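Local structure of 3-oxoacyl-(Acyl-carrier protein) synthase (Burkholderia xenovorans, 4EFI) at residues V23-S28 / C70-E75; R57-A62 / T157-I162; F269-L274 / P292-E297. The protein probably catalyses the carbon-carbon condensation that forms 3-oxoacyl-acyl-carrier protein, as in other thiolase-fold synthases of the KAS III family. One frame throughout, in Å; residues are numbered along the deposited sequence.

Starting from the N terminus, strand 17-26 supplies residues 23-28, and interaction 1 closes a loop of 41 residues when helix 66-81 packs against it. Interaction 2 opens inside that loop, at 57-62, and closes beyond it at 157-162, after strand 149-156; the two contacts therefore cross along the chain. They also touch in space, where Pro27 packs on the backbone of Trp59 and Ala60 and its carbonyl probably accepts a hydrogen bond from Arg58. Interaction 3 follows in series, a local closure over 17 residues that joins the loop after strand 266-269 to the start of helix 295-298. Its centre lies about 17 Å from that of interaction 2.

Interaction 1. Residues V23-S28 / C70-E75; sequences VSCVPS and CRKAGE
Ala73 presses its methyl group into the backbone of strand 17-26 between Val23 and Cys25, a worked example of how a small residue lets a helix settle closely on a sheet. The axes of strand 23-26 and helix 70-75 approach to 7.0 Å, their directions inclined at 140°, and the Ala73 CB reaches to 3.4 Å from Val23 O. Val23 and Cys25 flank that methyl from two directions. The valine CG1 lies 4.0 Å from Ala73 CB, while Val23 CB sits beside the Ala73 carbonyl oxygen, 3.6 Å from Ala73 O. Next along the strand face, Cys25 CB is 4.1 Å from Ala73 CB. The anti torsion of the cysteine (chi1 180°) carries its sulfur past Ala73 to the inner part of the Lys72 chain, with Cys25 SG 3.9 Å from Lys72 CB and a second touch at Lys72 CD, 4.1 Å away. The lysine chain then runs on, extended, away from the strand.

The other face of the strand is occupied too: Ser24 and Val26 pack on Leu308 of helix 305-313, and Ser24 OG is hydrogen-bonded to Thr311. Strand 17-26 is thus sandwiched between helices, consistent with the layered alpha-beta architecture of the thiolase fold. Its backbone bonds run within the sheet, to Met179 and Gly177 on strand 176-184 and to Asp350 and Ile352 on strand 349-353. No hydrogen bond crosses between the two segments, which implies a fit by shape, with methyl and thiol groups set against each other and against backbone carbonyls.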
loop_
_atom_site.group_PDB
_atom_site.type_symbol
_atom_site.label_atom_id
_atom_site.label_comp_id
_atom_site.label_asym_id
_atom_site.label_seq_id
_atom_site.Cartn_x
_atom_site.Cartn_y
_atom_site.Cartn_z
ATOM N N VAL A 23 -8.652 -4.437 -8.142
ATOM C CA VAL A 23 -8.680 -3.333 -9.092
ATOM C C VAL A 23 -8.039 -2.092 -8.460
ATOM O O VAL A 23 -8.303 -1.772 -7.278
ATOM C CB VAL A 23 -10.111 -2.986 -9.542
ATOM C CG1 VAL A 23 -10.141 -1.760 -10.438
ATOM C CG2 VAL A 23 -10.734 -4.171 -10.259
ATOM N N SER A 24 -7.258 -1.371 -9.245
ATOM C CA SER A 24 -6.677 -0.092 -8.829
ATOM C C SER A 24 -7.295 1.015 -9.650
ATOM O O SER A 24 -7.555 0.821 -10.849
ATOM C CB SER A 24 -5.171 -0.074 -9.057
ATOM O OG SER A 24 -4.515 -1.106 -8.346
ATOM N N CYS A 25 -7.469 2.177 -9.043
ATOM C CA CYS A 25 -7.925 3.383 -9.731
ATOM C C CYS A 25 -6.960 4.515 -9.409
ATOM O O CYS A 25 -6.691 4.829 -8.232
ATOM C CB CYS A 25 -9.338 3.773 -9.284
ATOM S SG CYS A 25 -9.956 5.273 -10.096
ATOM N N VAL A 26 -6.421 5.140 -10.443
ATOM C CA VAL A 26 -5.513 6.271 -10.307
ATOM C C VAL A 26 -6.137 7.534 -10.893
ATOM O O VAL A 26 -6.946 7.470 -11.815
ATOM C CB VAL A 26 -4.148 6.015 -10.982
ATOM C CG1 VAL A 26 -3.438 4.895 -10.282
ATOM C CG2 VAL A 26 -4.288 5.720 -12.503
ATOM N N PRO A 27 -5.777 8.709 -10.366
ATOM C CA PRO A 27 -6.199 9.956 -11.008
ATOM C C PRO A 27 -5.767 9.982 -12.461
ATOM O O PRO A 27 -4.682 9.554 -12.815
ATOM C CB PRO A 27 -5.485 11.038 -10.172
ATOM C CG PRO A 27 -5.344 10.410 -8.836
ATOM C CD PRO A 27 -5.021 8.957 -9.136
ATOM N N SER A 28 -6.619 10.535 -13.316
ATOM C CA SER A 28 -6.287 10.724 -14.714
ATOM C C SER A 28 -5.263 11.836 -14.908
ATOM O O SER A 28 -4.613 11.863 -15.947
ATOM C CB SER A 28 -7.541 11.009 -15.550
ATOM O OG SER A 28 -8.163 12.188 -15.143
ATOM N N CYS A 70 -10.984 4.510 -4.231
ATOM C CA CYS A 70 -11.401 3.172 -3.818
ATOM C C CYS A 70 -12.817 2.837 -4.237
ATOM O O CYS A 70 -13.074 1.696 -4.618
ATOM C CB CYS A 70 -11.269 2.990 -2.306
ATOM S SG CYS A 70 -9.547 3.039 -1.693
ATOM N N ARG A 71 -13.739 3.800 -4.196
ATOM C CA ARG A 71 -15.118 3.553 -4.642
ATOM C C ARG A 71 -15.128 3.160 -6.121
ATOM O O ARG A 71 -15.769 2.185 -6.520
ATOM C CB ARG A 71 -16.010 4.791 -4.470
ATOM C CG ARG A 71 -17.474 4.532 -4.889
ATOM C CD ARG A 71 -18.332 5.770 -4.995
ATOM N NE ARG A 71 -17.797 6.747 -5.930
ATOM C CZ ARG A 71 -17.206 7.904 -5.607
ATOM N NH1 ARG A 71 -17.064 8.315 -4.347
ATOM N NH2 ARG A 71 -16.752 8.676 -6.579
ATOM N N LYS A 72 -14.419 3.905 -6.962
ATOM C CA LYS A 72 -14.405 3.609 -8.399
ATOM C C LYS A 72 -13.753 2.252 -8.663
ATOM O O LYS A 72 -14.244 1.456 -9.472
ATOM C CB LYS A 72 -13.659 4.728 -9.140
ATOM C CG LYS A 72 -14.413 6.042 -9.082
ATOM C CD LYS A 72 -13.575 7.203 -9.598
ATOM C CE LYS A 72 -14.401 8.488 -9.675
ATOM N NZ LYS A 72 -13.539 9.681 -9.459
ATOM N N ALA A 73 -12.671 1.941 -7.962
ATOM C CA ALA A 73 -12.047 0.627 -8.087
ATOM C C ALA A 73 -13.025 -0.454 -7.658
ATOM O O ALA A 73 -13.127 -1.500 -8.293
ATOM C CB ALA A 73 -10.767 0.560 -7.240
ATOM N N GLY A 74 -13.754 -0.186 -6.579
ATOM C CA GLY A 74 -14.714 -1.129 -6.034
ATOM C C GLY A 74 -15.858 -1.416 -6.990
ATOM O O GLY A 74 -16.283 -2.562 -7.152
ATOM N N GLU A 75 -16.390 -0.382 -7.625
ATOM C CA GLU A 75 -17.444 -0.562 -8.626
ATOM C C GLU A 75 -16.984 -1.449 -9.750
ATOM O O GLU A 75 -17.714 -2.349 -10.190
ATOM C CB GLU A 75 -17.893 0.799 -9.163
ATOM C CG GLU A 75 -18.665 1.585 -8.092
ATOM C CD GLU A 75 -18.937 3.040 -8.425
ATOM O OE1 GLU A 75 -18.138 3.675 -9.140
ATOM O OE2 GLU A 75 -19.961 3.544 -7.917
#

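Interaction 2. Residues R57-A62 / T157-I162; sequences RRWADA and TISKMI
Ser159 meets Trp59 with its CB, which rests over the five-membered ring 3.8 Å from the centroid and 18° off the normal, a CH-pi contact. Nearest of the ring atoms is Trp59 CD1, at 3.6 Å from Ser159 CB. One bond further out, Ser159 OG lies between its own N and carbonyl carbon (chi1 70°), and it is bonded to Asp175 OD2, which also takes the N-H of Ala60. A water 2.7 Å from Ser159 OG donates to it and, at 2.8 Å, to Ala60 O. Trp59 NE1 is hydrogen-bonded to Phe173 O, which helps set the position of the indole.

Beside this polar bridge the methyls of Ala60 CB and Thr157 CG2 touch at 3.8 Å. Lys160, bent only at its last torsion (chi4 -78°), brings NZ to 2.9 Å from Asp61 O in a weak hydrogen bond that probably shares a proton, since NZ also bonds Thr64 O and two waters, which donate onward to Ala60 O and Ala62 O. Backbone carbonyls and water probably solvate the Lys160 charge, while the Asp61 carboxylate, bonded to Thr64, stays apart; with the Trp59-Ser159 contact this ties the loop to the chain leaving strand 56-58.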
loop_
_atom_site.group_PDB
_atom_site.type_symbol
_atom_site.label_atom_id
_atom_site.label_comp_id
_atom_site.label_asym_id
_atom_site.label_seq_id
_atom_site.Cartn_x
_atom_site.Cartn_y
_atom_site.Cartn_z
ATOM N N ARG A 57 3.833 10.543 -12.278
ATOM C CA ARG A 57 2.958 10.101 -11.204
ATOM C C ARG A 57 1.572 10.704 -11.417
ATOM O O ARG A 57 1.408 11.623 -12.226
ATOM C CB ARG A 57 3.523 10.469 -9.817
ATOM C CG ARG A 57 3.333 11.901 -9.363
ATOM C CD ARG A 57 4.246 12.861 -10.069
ATOM N NE ARG A 57 5.645 12.774 -9.636
ATOM C CZ ARG A 57 6.707 12.924 -10.415
ATOM N NH1 ARG A 57 7.925 12.895 -9.888
ATOM N NH2 ARG A 57 6.576 13.114 -11.720
ATOM N N ARG A 58 0.575 10.151 -10.741
ATOM C CA ARG A 58 -0.785 10.691 -10.827
ATOM C C ARG A 58 -1.158 11.447 -9.571
ATOM O O ARG A 58 -0.892 10.957 -8.465
ATOM C CB ARG A 58 -1.791 9.560 -11.039
ATOM C CG ARG A 58 -1.466 8.638 -12.192
ATOM C CD ARG A 58 -1.374 9.375 -13.508
ATOM N NE ARG A 58 -1.239 8.464 -14.659
ATOM C CZ ARG A 58 -2.245 7.966 -15.383
ATOM N NH1 ARG A 58 -3.498 8.283 -15.122
ATOM N NH2 ARG A 58 -1.991 7.140 -16.394
ATOM N N TRP A 59 -1.737 12.632 -9.715
ATOM C CA TRP A 59 -2.156 13.436 -8.573
ATOM C C TRP A 59 -3.655 13.705 -8.604
ATOM O O TRP A 59 -4.196 14.175 -9.604
ATOM C CB TRP A 59 -1.426 14.768 -8.525
ATOM C CG TRP A 59 -0.023 14.730 -7.978
ATOM C CD1 TRP A 59 0.638 13.652 -7.449
ATOM C CD2 TRP A 59 0.864 15.839 -7.896
ATOM N NE1 TRP A 59 1.901 14.054 -7.043
ATOM C CE2 TRP A 59 2.053 15.384 -7.305
ATOM C CE3 TRP A 59 0.753 17.181 -8.256
ATOM C CZ2 TRP A 59 3.143 16.227 -7.075
ATOM C CZ3 TRP A 59 1.841 18.028 -8.028
ATOM C CH2 TRP A 59 3.015 17.537 -7.440
ATOM N N ALA A 60 -4.314 13.413 -7.489
ATOM C CA ALA A 60 -5.736 13.679 -7.313
ATOM C C ALA A 60 -6.027 15.162 -7.322
ATOM O O ALA A 60 -5.282 15.958 -6.748
ATOM C CB ALA A 60 -6.181 13.089 -5.986
ATOM N N ASP A 61 -7.128 15.558 -7.943
ATOM C CA ASP A 61 -7.560 16.948 -7.810
ATOM C C ASP A 61 -8.270 17.191 -6.477
ATOM O O ASP A 61 -8.461 16.274 -5.693
ATOM C CB ASP A 61 -8.418 17.370 -9.009
ATOM C CG ASP A 61 -9.643 16.507 -9.210
ATOM O OD1 ASP A 61 -10.189 15.926 -8.244
ATOM O OD2 ASP A 61 -10.105 16.411 -10.370
ATOM N N ALA A 62 -8.647 18.438 -6.194
ATOM C CA ALA A 62 -9.177 18.771 -4.870
ATOM C C ALA A 62 -10.439 17.990 -4.513
ATOM O O ALA A 62 -10.647 17.613 -3.357
ATOM C CB ALA A 62 -9.423 20.281 -4.748
ATOM N N THR A 157 -4.125 9.608 -0.891
ATOM C CA THR A 157 -3.748 10.740 -1.739
ATOM C C THR A 157 -2.683 11.540 -0.974
ATOM O O THR A 157 -2.919 12.647 -0.508
ATOM C CB THR A 157 -4.929 11.649 -2.122
ATOM O OG1 THR A 157 -5.524 12.189 -0.943
ATOM C CG2 THR A 157 -5.994 10.882 -2.891
ATOM N N ILE A 158 -1.491 10.969 -0.836
ATOM C CA ILE A 158 -0.432 11.627 -0.077
ATOM C C ILE A 158 -0.030 12.941 -0.726
ATOM O O ILE A 158 0.527 13.824 -0.060
ATOM C CB ILE A 158 0.824 10.736 0.093
ATOM C CG1 ILE A 158 0.472 9.506 0.921
ATOM C CG2 ILE A 158 2.008 11.514 0.698
ATOM C CD1 ILE A 158 -0.100 9.795 2.288
ATOM N N SER A 159 -0.304 13.122 -2.013
ATOM C CA SER A 159 0.021 14.397 -2.653
ATOM C C SER A 159 -0.594 15.585 -1.894
ATOM O O SER A 159 -0.022 16.686 -1.906
ATOM C CB SER A 159 -0.438 14.422 -4.114
ATOM O OG SER A 159 -1.834 14.472 -4.160
ATOM N N LYS A 160 -1.703 15.360 -1.194
ATOM C CA LYS A 160 -2.410 16.427 -0.505
ATOM C C LYS A 160 -1.720 16.863 0.798
ATOM O O LYS A 160 -2.137 17.828 1.433
ATOM C CB LYS A 160 -3.840 15.974 -0.200
ATOM C CG LYS A 160 -4.739 15.749 -1.413
ATOM C CD LYS A 160 -6.162 15.409 -0.940
ATOM C CE LYS A 160 -6.997 14.718 -1.993
ATOM N NZ LYS A 160 -7.510 15.685 -2.989
ATOM N N MET A 161 -0.719 16.091 1.210
ATOM C CA MET A 161 0.045 16.387 2.436
ATOM C C MET A 161 1.503 16.762 2.189
ATOM O O MET A 161 2.299 16.817 3.131
ATOM C CB MET A 161 -0.014 15.199 3.384
ATOM C CG MET A 161 -1.395 15.036 4.011
ATOM S SD MET A 161 -1.425 13.908 5.401
ATOM C CE MET A 161 -0.580 12.583 4.598
ATOM N N ILE A 162 1.853 17.072 0.945
ATOM C CA ILE A 162 3.231 17.405 0.597
ATOM C C ILE A 162 3.469 18.903 0.578
ATOM O O ILE A 162 2.661 19.673 0.052
ATOM C CB ILE A 162 3.571 16.825 -0.782
ATOM C CG1 ILE A 162 3.399 15.303 -0.767
ATOM C CG2 ILE A 162 4.984 17.227 -1.198
ATOM C CD1 ILE A 162 4.013 14.606 0.460
HETATM O O HOH W 1 -2.914 16.599 -5.325
HETATM O O HOH W 2 -5.676 17.389 -4.214
HETATM O O HOH W 3 -8.954 17.499 -1.143
#

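Interaction 3. Residues F269-L274 / P292-E297; sequences FHQANL and PVNIGE
Gln271 and Ile295 bring the two backbones closest, their CA atoms 6.1 Å apart, where an inverse gamma turn centred on Gln271 faces the start of helix 295-298. A bend at chi2 turns the glutamine amide back between Phe269 and the 292-297 segment. Gln271 NE2 points almost straight at Phe269 O (3.0 Å, 179°), in the plane of its own amide, and makes a longer, weak bond of 3.3 Å to Pro292 O. On the other end, Gln271 OE1 receives Asn294 N at 2.9 Å (156°), the donor standing well above the carbonyl plane. With both ends of the amide engaged, its rotation is fixed.

The turn follows His270, whose ring touches Cys128 and Asn300, consistent with the Cys-His-Asn triad of KAS III enzymes, and Asn300 ND2 is bonded to Ala272 O. Across the contact Asn294 sets its amide plane 78° from that of Gln271 and turns ND2 to Thr312. Ile295 CD1, at the end of a nearly extended chain, lies 3.4 Å from Gln271 O and 3.5 Å from Asn273 CA. The Leu274 and Val293 side chains cross at about a right angle, with Leu274 CD1 4.1 Å from Val293 CG1, and a water links Phe269 N to Pro292 O.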
loop_
_atom_site.group_PDB
_atom_site.type_symbol
_atom_site.label_atom_id
_atom_site.label_comp_id
_atom_site.label_asym_id
_atom_site.label_seq_id
_atom_site.Cartn_x
_atom_site.Cartn_y
_atom_site.Cartn_z
ATOM N N PHE A 269 7.317 -5.489 -3.194
ATOM C CA PHE A 269 7.681 -4.568 -2.134
ATOM C C PHE A 269 6.925 -3.274 -2.261
ATOM O O PHE A 269 6.681 -2.779 -3.362
ATOM C CB PHE A 269 9.169 -4.225 -2.204
ATOM C CG PHE A 269 10.078 -5.335 -1.752
ATOM C CD1 PHE A 269 10.398 -6.368 -2.610
ATOM C CD2 PHE A 269 10.591 -5.359 -0.467
ATOM C CE1 PHE A 269 11.232 -7.416 -2.201
ATOM C CE2 PHE A 269 11.423 -6.392 -0.055
ATOM C CZ PHE A 269 11.741 -7.420 -0.932
ATOM N N HIS A 270 6.628 -2.664 -1.125
ATOM C CA HIS A 270 6.200 -1.288 -1.121
ATOM C C HIS A 270 7.199 -0.486 -1.916
ATOM O O HIS A 270 8.421 -0.638 -1.732
ATOM C CB HIS A 270 6.117 -0.768 0.302
ATOM C CG HIS A 270 6.072 0.730 0.390
ATOM N ND1 HIS A 270 5.145 1.460 -0.249
ATOM C CD2 HIS A 270 6.895 1.630 1.053
ATOM C CE1 HIS A 270 5.355 2.760 -0.000
ATOM N NE2 HIS A 270 6.426 2.862 0.796
ATOM N N GLN A 271 6.707 0.367 -2.810
ATOM C CA GLN A 271 7.547 1.078 -3.764
ATOM C C GLN A 271 8.105 2.356 -3.142
ATOM O O GLN A 271 7.715 3.466 -3.495
ATOM C CB GLN A 271 6.754 1.367 -5.035
ATOM C CG GLN A 271 6.230 0.085 -5.704
ATOM C CD GLN A 271 7.308 -0.632 -6.482
ATOM O OE1 GLN A 271 7.729 -0.174 -7.546
ATOM N NE2 GLN A 271 7.757 -1.776 -5.958
ATOM N N ALA A 272 9.007 2.196 -2.184
ATOM C CA ALA A 272 9.467 3.317 -1.381
ATOM C C ALA A 272 10.265 4.317 -2.210
ATOM O O ALA A 272 10.023 5.529 -2.148
ATOM C CB ALA A 272 10.307 2.812 -0.206
ATOM N N ASN A 273 11.251 3.799 -2.933
ATOM C CA ASN A 273 12.052 4.506 -3.926
ATOM C C ASN A 273 12.982 3.464 -4.545
ATOM O O ASN A 273 13.292 2.439 -3.926
ATOM C CB ASN A 273 12.817 5.699 -3.344
ATOM C CG ASN A 273 13.912 5.295 -2.381
ATOM O OD1 ASN A 273 14.989 4.880 -2.795
ATOM N ND2 ASN A 273 13.664 5.481 -1.100
ATOM N N LEU A 274 13.435 3.708 -5.767
ATOM C CA LEU A 274 14.142 2.669 -6.502
ATOM C C LEU A 274 15.483 2.314 -5.862
ATOM O O LEU A 274 15.851 1.157 -5.806
ATOM C CB LEU A 274 14.320 3.089 -7.971
ATOM C CG LEU A 274 14.944 2.012 -8.863
ATOM C CD1 LEU A 274 14.147 0.723 -8.875
ATOM C CD2 LEU A 274 15.073 2.554 -10.283
ATOM N N PRO A 292 9.126 -6.802 -8.969
ATOM C CA PRO A 292 8.507 -5.831 -9.888
ATOM C C PRO A 292 8.576 -4.393 -9.377
ATOM O O PRO A 292 8.569 -4.135 -8.175
ATOM C CB PRO A 292 7.054 -6.306 -9.947
ATOM C CG PRO A 292 7.153 -7.803 -9.647
ATOM C CD PRO A 292 8.186 -7.871 -8.590
ATOM N N VAL A 293 8.649 -3.465 -10.320
ATOM C CA VAL A 293 8.746 -2.044 -10.011
ATOM C C VAL A 293 7.822 -1.289 -10.950
ATOM O O VAL A 293 7.840 -1.500 -12.172
ATOM C CB VAL A 293 10.195 -1.520 -10.197
ATOM C CG1 VAL A 293 10.267 -0.020 -9.993
ATOM C CG2 VAL A 293 11.126 -2.212 -9.214
ATOM N N ASN A 294 7.011 -0.407 -10.392
ATOM C CA ASN A 294 6.153 0.478 -11.192
ATOM C C ASN A 294 6.235 1.926 -10.720
ATOM O O ASN A 294 5.454 2.778 -11.152
ATOM C CB ASN A 294 4.694 0.001 -11.249
ATOM C CG ASN A 294 3.972 0.139 -9.921
ATOM O OD1 ASN A 294 4.569 0.519 -8.920
ATOM N ND2 ASN A 294 2.687 -0.188 -9.901
ATOM N N ILE A 295 7.240 2.233 -9.908
ATOM C CA ILE A 295 7.430 3.565 -9.354
ATOM C C ILE A 295 7.703 4.570 -10.473
ATOM O O ILE A 295 7.422 5.770 -10.345
ATOM C CB ILE A 295 8.539 3.518 -8.260
ATOM C CG1 ILE A 295 8.333 4.646 -7.240
ATOM C CG2 ILE A 295 9.893 3.514 -8.902
ATOM C CD1 ILE A 295 9.385 4.710 -6.150
ATOM N N GLY A 296 8.236 4.104 -11.592
ATOM C CA GLY A 296 8.482 4.997 -12.700
ATOM C C GLY A 296 7.267 5.703 -13.267
ATOM O O GLY A 296 7.368 6.826 -13.782
ATOM N N GLU A 297 6.122 5.032 -13.224
ATOM C CA GLU A 297 4.898 5.585 -13.804
ATOM C C GLU A 297 3.945 6.158 -12.763
ATOM O O GLU A 297 3.095 6.953 -13.102
ATOM C CB GLU A 297 4.127 4.518 -14.603
ATOM C CG GLU A 297 4.883 3.908 -15.768
ATOM C CD GLU A 297 5.353 4.939 -16.780
ATOM O OE1 GLU A 297 4.540 5.787 -17.208
ATOM O OE2 GLU A 297 6.546 4.905 -17.142
HETATM O O HOH W 4 8.546 -5.446 -5.709
#